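Local coordinates for epimerase family protein SDR39U1 (Homo sapiens, PDB 4B4O), which is a putative NADP-dependent oxidoreductase of the short-chain dehydrogenase/reductase family that binds NADPH in a Rossmann-type domain, at residues T150-V154 against A205-N209; G186-W192 against S222-F228. The protein carries 3 engineered substitutions. All coordinates share one frame; numbering follows the deposited sequence.

Contact 1: residues T150-V154 against A205-N209; sequences TRQVV and ALEAN
R151 and A205 carry the polar part of this contact, through a charged side chain and a backbone carbonyl. The guanidinium reaches A205 O end-on, with R151 NH1 and NH2 each 3.0 Å from that oxygen. Both bonds are moderately bent, at 148° and 146° at the hydrogen, as expected when two nitrogens converge on one acceptor that lies in the guanidinium plane. NH1 also donates to V211 O, just beyond 205-209, which helps fix the rotation of the group. The side chain starts out extended and then bends at chi3 (45°), bringing its flat end to the C-terminal end of helix 195-207. Its positive charge is probably welcome there, at the negative end of the helix dipole. A208 O lies over one face of the guanidinium, close to NH1 but badly angled for a hydrogen bond, beside N209 CA, which is 3.5 Å from R151 NE. R151 CD comes 3.3 Å from N209 O.

This is the sheet-helix interface of a Rossmann-type domain: strand 151-161 belongs to the parallel sheet, and helix 195-207 lies over one of its faces before the chain leads into neighbouring strand 213-217. L206 turns to strands 54-57 and 102-108.

The apolar contact lies deeper in, where V153 straddles the A205 methyl with both branches, CG1 at 4.0 Å and CG2 at 4.1 Å from A205 CB.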
loop_
_atom_site.group_PDB
_atom_site.type_symbol
_atom_site.label_atom_id
_atom_site.label_comp_id
_atom_site.label_asym_id
_atom_site.label_seq_id
_atom_site.Cartn_x
_atom_site.Cartn_y
_atom_site.Cartn_z
ATOM N N THR A 150 -3.496 22.894 -2.001
ATOM C CA THR A 150 -3.773 21.590 -1.423
ATOM C C THR A 150 -2.480 20.875 -1.059
ATOM O O THR A 150 -1.624 20.628 -1.895
ATOM C CB THR A 150 -4.612 20.713 -2.366
ATOM O OG1 THR A 150 -5.864 21.359 -2.623
ATOM C CG2 THR A 150 -4.871 19.357 -1.741
ATOM N N ARG A 151 -2.377 20.541 0.218
ATOM C CA ARG A 151 -1.241 19.822 0.783
ATOM C C ARG A 151 -1.160 18.416 0.167
ATOM O O ARG A 151 -2.170 17.743 0.038
ATOM C CB ARG A 151 -1.434 19.744 2.283
ATOM C CG ARG A 151 -0.165 19.553 3.072
ATOM C CD ARG A 151 -0.381 19.907 4.529
ATOM N NE ARG A 151 -1.621 19.350 5.071
ATOM C CZ ARG A 151 -1.805 18.074 5.385
ATOM N NH1 ARG A 151 -0.840 17.176 5.200
ATOM N NH2 ARG A 151 -2.965 17.674 5.868
ATOM N N GLN A 152 0.037 18.002 -0.249
ATOM C CA GLN A 152 0.210 16.748 -0.996
ATOM C C GLN A 152 1.112 15.774 -0.260
ATOM O O GLN A 152 2.204 16.137 0.199
ATOM C CB GLN A 152 0.774 17.006 -2.400
ATOM C CG GLN A 152 -0.106 17.917 -3.234
ATOM C CD GLN A 152 0.269 17.996 -4.683
ATOM O OE1 GLN A 152 0.247 17.011 -5.434
ATOM N NE2 GLN A 152 0.562 19.199 -5.105
ATOM N N VAL A 153 0.646 14.532 -0.149
ATOM C CA VAL A 153 1.416 13.481 0.499
ATOM C C VAL A 153 1.370 12.223 -0.376
ATOM O O VAL A 153 0.345 11.899 -0.961
ATOM C CB VAL A 153 0.882 13.140 1.915
ATOM C CG1 VAL A 153 1.721 12.028 2.530
ATOM C CG2 VAL A 153 0.917 14.354 2.818
ATOM N N VAL A 154 2.496 11.530 -0.475
ATOM C CA VAL A 154 2.524 10.236 -1.123
ATOM C C VAL A 154 3.124 9.270 -0.126
ATOM O O VAL A 154 4.223 9.485 0.350
ATOM C CB VAL A 154 3.358 10.238 -2.416
ATOM C CG1 VAL A 154 3.549 8.820 -2.898
ATOM C CG2 VAL A 154 2.691 11.085 -3.484
ATOM N N ALA A 205 -1.338 11.860 8.018
ATOM C CA ALA A 205 -1.100 12.722 6.854
ATOM C C ALA A 205 -2.310 13.622 6.611
ATOM O O ALA A 205 -2.185 14.817 6.382
ATOM C CB ALA A 205 -0.798 11.902 5.611
ATOM N N LEU A 206 -3.499 13.035 6.723
ATOM C CA LEU A 206 -4.737 13.787 6.549
ATOM C C LEU A 206 -4.949 14.838 7.645
ATOM O O LEU A 206 -5.420 15.901 7.367
ATOM C CB LEU A 206 -5.937 12.835 6.465
ATOM C CG LEU A 206 -5.987 11.920 5.243
ATOM C CD1 LEU A 206 -7.015 10.800 5.369
ATOM C CD2 LEU A 206 -6.323 12.743 4.024
ATOM N N GLU A 207 -4.602 14.541 8.887
ATOM C CA GLU A 207 -4.931 15.431 10.004
ATOM C C GLU A 207 -3.881 16.506 10.235
ATOM O O GLU A 207 -4.210 17.651 10.480
ATOM C CB GLU A 207 -5.081 14.632 11.294
ATOM C CG GLU A 207 -6.291 13.716 11.317
ATOM C CD GLU A 207 -6.410 12.913 12.607
ATOM O OE1 GLU A 207 -5.487 12.943 13.431
ATOM O OE2 GLU A 207 -7.449 12.270 12.829
ATOM N N ALA A 208 -2.607 16.119 10.207
ATOM C CA ALA A 208 -1.515 16.984 10.618
ATOM C C ALA A 208 -1.081 17.841 9.438
ATOM O O ALA A 208 -0.601 17.328 8.429
ATOM C CB ALA A 208 -0.367 16.121 11.125
ATOM N N ASN A 209 -1.207 19.152 9.564
ATOM C CA ASN A 209 -0.953 20.007 8.412
ATOM C C ASN A 209 0.532 20.399 8.182
ATOM O O ASN A 209 0.814 21.182 7.290
ATOM C CB ASN A 209 -1.877 21.244 8.419
ATOM C CG ASN A 209 -1.487 22.254 9.458
ATOM O OD1 ASN A 209 -0.467 22.088 10.144
ATOM N ND2 ASN A 209 -2.286 23.322 9.583
#

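Contact 2: residues G186-W192 against S222-F228; sequences GHQFFPW and SATNAEF
The rings of F190 and F228 form an offset stack, their centroids 4.4 Å apart and their planes inclined by 26°. F190 CZ sits over the centre of the F228 ring, whereas F228 CG lies toward the rim of the F190 face, and F228 CB adds a CH-pi contact to that face. The stack sits at the junction of an irregular loop with the capped start of helix 225-236, T224 being the N-cap. Helix 166-176 supplies M168 and M171 to the surroundings of F228, and F232 meets its ring. A second flat pair is formed by the amides of Q188 and N225, stacked with planes 7° apart; Q188 NE2 comes 3.4 Å from N225 CB. I183 serves both: its O accepts from Q188 NE2 and its N donates to N225 OD1; Q188 NE2 also bonds L261 O. The F189 ring has the carbonyl oxygens of S222 and A223 at its edge, and the indole of W192, tied to S221 OG, meets A223 CB at 3.9 Å from NE1.

The backbones run antiparallel through a single bridge, F189 and T224 being a non-hydrogen-bonded pair. It is flanked by N225 N to Q188 O (2.8 Å), nearly collinear with the carbonyl, and F190 N to A223 O (3.0 Å), whose donor is tilted from the carbonyl plane. Farther along, A226 N donates to a lone pair of G186 O at 2.7 Å, so two first-turn amides of the helix are satisfied by the loop. The T224 hydroxyl, set between the backbone N and carbonyl carbon (chi1 63°), accepts from the next one: E227 N lies 3.2 Å from T224 OG1.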
loop_
_atom_site.group_PDB
_atom_site.type_symbol
_atom_site.label_atom_id
_atom_site.label_comp_id
_atom_site.label_asym_id
_atom_site.label_seq_id
_atom_site.Cartn_x
_atom_site.Cartn_y
_atom_site.Cartn_z
ATOM N N GLY A 186 15.400 -16.537 0.880
ATOM C CA GLY A 186 14.920 -16.002 2.143
ATOM C C GLY A 186 15.741 -14.834 2.634
ATOM O O GLY A 186 15.366 -14.164 3.595
ATOM N N HIS A 187 16.852 -14.566 1.962
ATOM C CA HIS A 187 17.741 -13.480 2.375
ATOM C C HIS A 187 17.257 -12.112 2.035
ATOM O O HIS A 187 17.729 -11.147 2.617
ATOM C CB HIS A 187 19.138 -13.702 1.808
ATOM C CG HIS A 187 19.894 -14.781 2.548
ATOM N ND1 HIS A 187 20.292 -15.928 1.984
ATOM C CD2 HIS A 187 20.251 -14.860 3.888
ATOM C CE1 HIS A 187 20.919 -16.690 2.906
ATOM N NE2 HIS A 187 20.898 -16.027 4.070
ATOM N N GLN A 188 16.319 -12.023 1.106
ATOM C CA GLN A 188 15.837 -10.741 0.613
ATOM C C GLN A 188 15.108 -9.925 1.690
ATOM O O GLN A 188 14.463 -10.470 2.576
ATOM C CB GLN A 188 14.937 -10.934 -0.606
ATOM C CG GLN A 188 13.580 -11.591 -0.355
ATOM C CD GLN A 188 13.603 -13.105 -0.337
ATOM O OE1 GLN A 188 14.638 -13.742 -0.088
ATOM N NE2 GLN A 188 12.431 -13.691 -0.574
ATOM N N PHE A 189 15.262 -8.611 1.633
ATOM C CA PHE A 189 14.589 -7.736 2.564
ATOM C C PHE A 189 13.075 -7.834 2.374
ATOM O O PHE A 189 12.561 -8.003 1.249
ATOM C CB PHE A 189 15.053 -6.293 2.423
ATOM C CG PHE A 189 16.477 -6.069 2.839
ATOM C CD1 PHE A 189 16.867 -6.203 4.172
ATOM C CD2 PHE A 189 17.434 -5.716 1.901
ATOM C CE1 PHE A 189 18.180 -6.005 4.558
ATOM C CE2 PHE A 189 18.751 -5.525 2.281
ATOM C CZ PHE A 189 19.124 -5.660 3.611
ATOM N N PHE A 190 12.373 -7.752 3.496
ATOM C CA PHE A 190 10.936 -7.856 3.532
ATOM C C PHE A 190 10.372 -6.553 4.119
ATOM O O PHE A 190 10.159 -6.462 5.327
ATOM C CB PHE A 190 10.563 -9.064 4.381
ATOM C CG PHE A 190 9.123 -9.441 4.316
ATOM C CD1 PHE A 190 8.617 -10.082 3.193
ATOM C CD2 PHE A 190 8.282 -9.196 5.380
ATOM C CE1 PHE A 190 7.278 -10.423 3.115
ATOM C CE2 PHE A 190 6.945 -9.553 5.329
ATOM C CZ PHE A 190 6.440 -10.174 4.197
ATOM N N PRO A 191 10.181 -5.518 3.267
ATOM C CA PRO A 191 9.552 -4.281 3.751
ATOM C C PRO A 191 8.075 -4.542 4.016
ATOM O O PRO A 191 7.370 -5.001 3.112
ATOM C CB PRO A 191 9.721 -3.299 2.579
ATOM C CG PRO A 191 9.838 -4.149 1.377
ATOM C CD PRO A 191 10.454 -5.459 1.823
ATOM N N TRP A 192 7.631 -4.266 5.233
ATOM C CA TRP A 192 6.280 -4.590 5.624
ATOM C C TRP A 192 5.749 -3.515 6.516
ATOM O O TRP A 192 6.520 -2.725 7.074
ATOM C CB TRP A 192 6.280 -5.927 6.352
ATOM C CG TRP A 192 7.021 -5.854 7.651
ATOM C CD1 TRP A 192 8.359 -6.062 7.872
ATOM C CD2 TRP A 192 6.468 -5.483 8.957
ATOM N NE1 TRP A 192 8.662 -5.863 9.176
ATOM C CE2 TRP A 192 7.578 -5.512 9.883
ATOM C CE3 TRP A 192 5.196 -5.137 9.422
ATOM C CZ2 TRP A 192 7.425 -5.203 11.213
ATOM C CZ3 TRP A 192 5.047 -4.823 10.765
ATOM C CH2 TRP A 192 6.144 -4.865 11.644
ATOM N N SER A 222 13.969 -4.430 10.030
ATOM C CA SER A 222 14.966 -4.931 9.082
ATOM C C SER A 222 14.691 -6.384 8.698
ATOM O O SER A 222 15.608 -7.106 8.316
ATOM C CB SER A 222 16.370 -4.834 9.701
ATOM O OG SER A 222 16.677 -3.480 9.902
ATOM N N ALA A 223 13.442 -6.804 8.814
ATOM C CA ALA A 223 13.097 -8.176 8.538
ATOM C C ALA A 223 13.597 -8.578 7.164
ATOM O O ALA A 223 13.525 -7.801 6.214
ATOM C CB ALA A 223 11.591 -8.398 8.627
ATOM N N THR A 224 14.127 -9.803 7.089
ATOM C CA THR A 224 14.311 -10.503 5.813
ATOM C C THR A 224 13.107 -11.430 5.641
ATOM O O THR A 224 12.384 -11.696 6.595
ATOM C CB THR A 224 15.600 -11.351 5.790
ATOM O OG1 THR A 224 15.500 -12.376 6.791
ATOM C CG2 THR A 224 16.827 -10.487 6.011
ATOM N N ASN A 225 12.912 -11.940 4.435
ATOM C CA ASN A 225 11.861 -12.920 4.195
ATOM C C ASN A 225 12.002 -14.189 5.052
ATOM O O ASN A 225 11.001 -14.710 5.526
ATOM C CB ASN A 225 11.804 -13.293 2.708
ATOM C CG ASN A 225 10.867 -14.443 2.420
ATOM O OD1 ASN A 225 11.228 -15.609 2.595
ATOM N ND2 ASN A 225 9.648 -14.123 1.987
ATOM N N ALA A 226 13.235 -14.681 5.239
ATOM C CA ALA A 226 13.485 -15.830 6.129
ATOM C C ALA A 226 13.015 -15.512 7.532
ATOM O O ALA A 226 12.343 -16.332 8.166
ATOM C CB ALA A 226 14.949 -16.212 6.161
ATOM N N GLU A 227 13.339 -14.317 8.021
ATOM C CA GLU A 227 12.904 -13.903 9.382
ATOM C C GLU A 227 11.370 -13.783 9.485
ATOM O O GLU A 227 10.777 -14.192 10.472
ATOM C CB GLU A 227 13.609 -12.601 9.836
ATOM C CG GLU A 227 13.118 -12.014 11.180
ATOM C CD GLU A 227 13.629 -10.581 11.456
ATOM O OE1 GLU A 227 14.734 -10.250 10.916
ATOM O OE2 GLU A 227 12.944 -9.782 12.172
ATOM N N PHE A 228 10.737 -13.275 8.438
ATOM C CA PHE A 228 9.278 -13.263 8.371
ATOM C C PHE A 228 8.637 -14.661 8.498
ATOM O O PHE A 228 7.693 -14.854 9.261
ATOM C CB PHE A 228 8.789 -12.604 7.059
ATOM C CG PHE A 228 7.342 -12.847 6.778
ATOM C CD1 PHE A 228 6.379 -12.144 7.469
ATOM C CD2 PHE A 228 6.948 -13.826 5.891
ATOM C CE1 PHE A 228 5.042 -12.384 7.259
ATOM C CE2 PHE A 228 5.604 -14.091 5.680
ATOM C CZ PHE A 228 4.647 -13.363 6.361
#

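In the fold
Both contacts are partly buried, and the centre of each lies about 17 Å from the centre of the chain, yet they do not touch: their centres are 30 Å apart. Contact 1 joins a strand of the parallel sheet to the C-terminal end of a helix, and contact 2 joins a loop to the N-terminal start of another. The chemistry differs accordingly, with side-chain donors meeting a carbonyl in the first and loop carbonyls meeting helix amides in the second. Aromatic and amide stacking is confined to contact 2, which buries more surface. Strand 192-194 and helix 195-207 connect them, running from the end of 186-192 into 205-209.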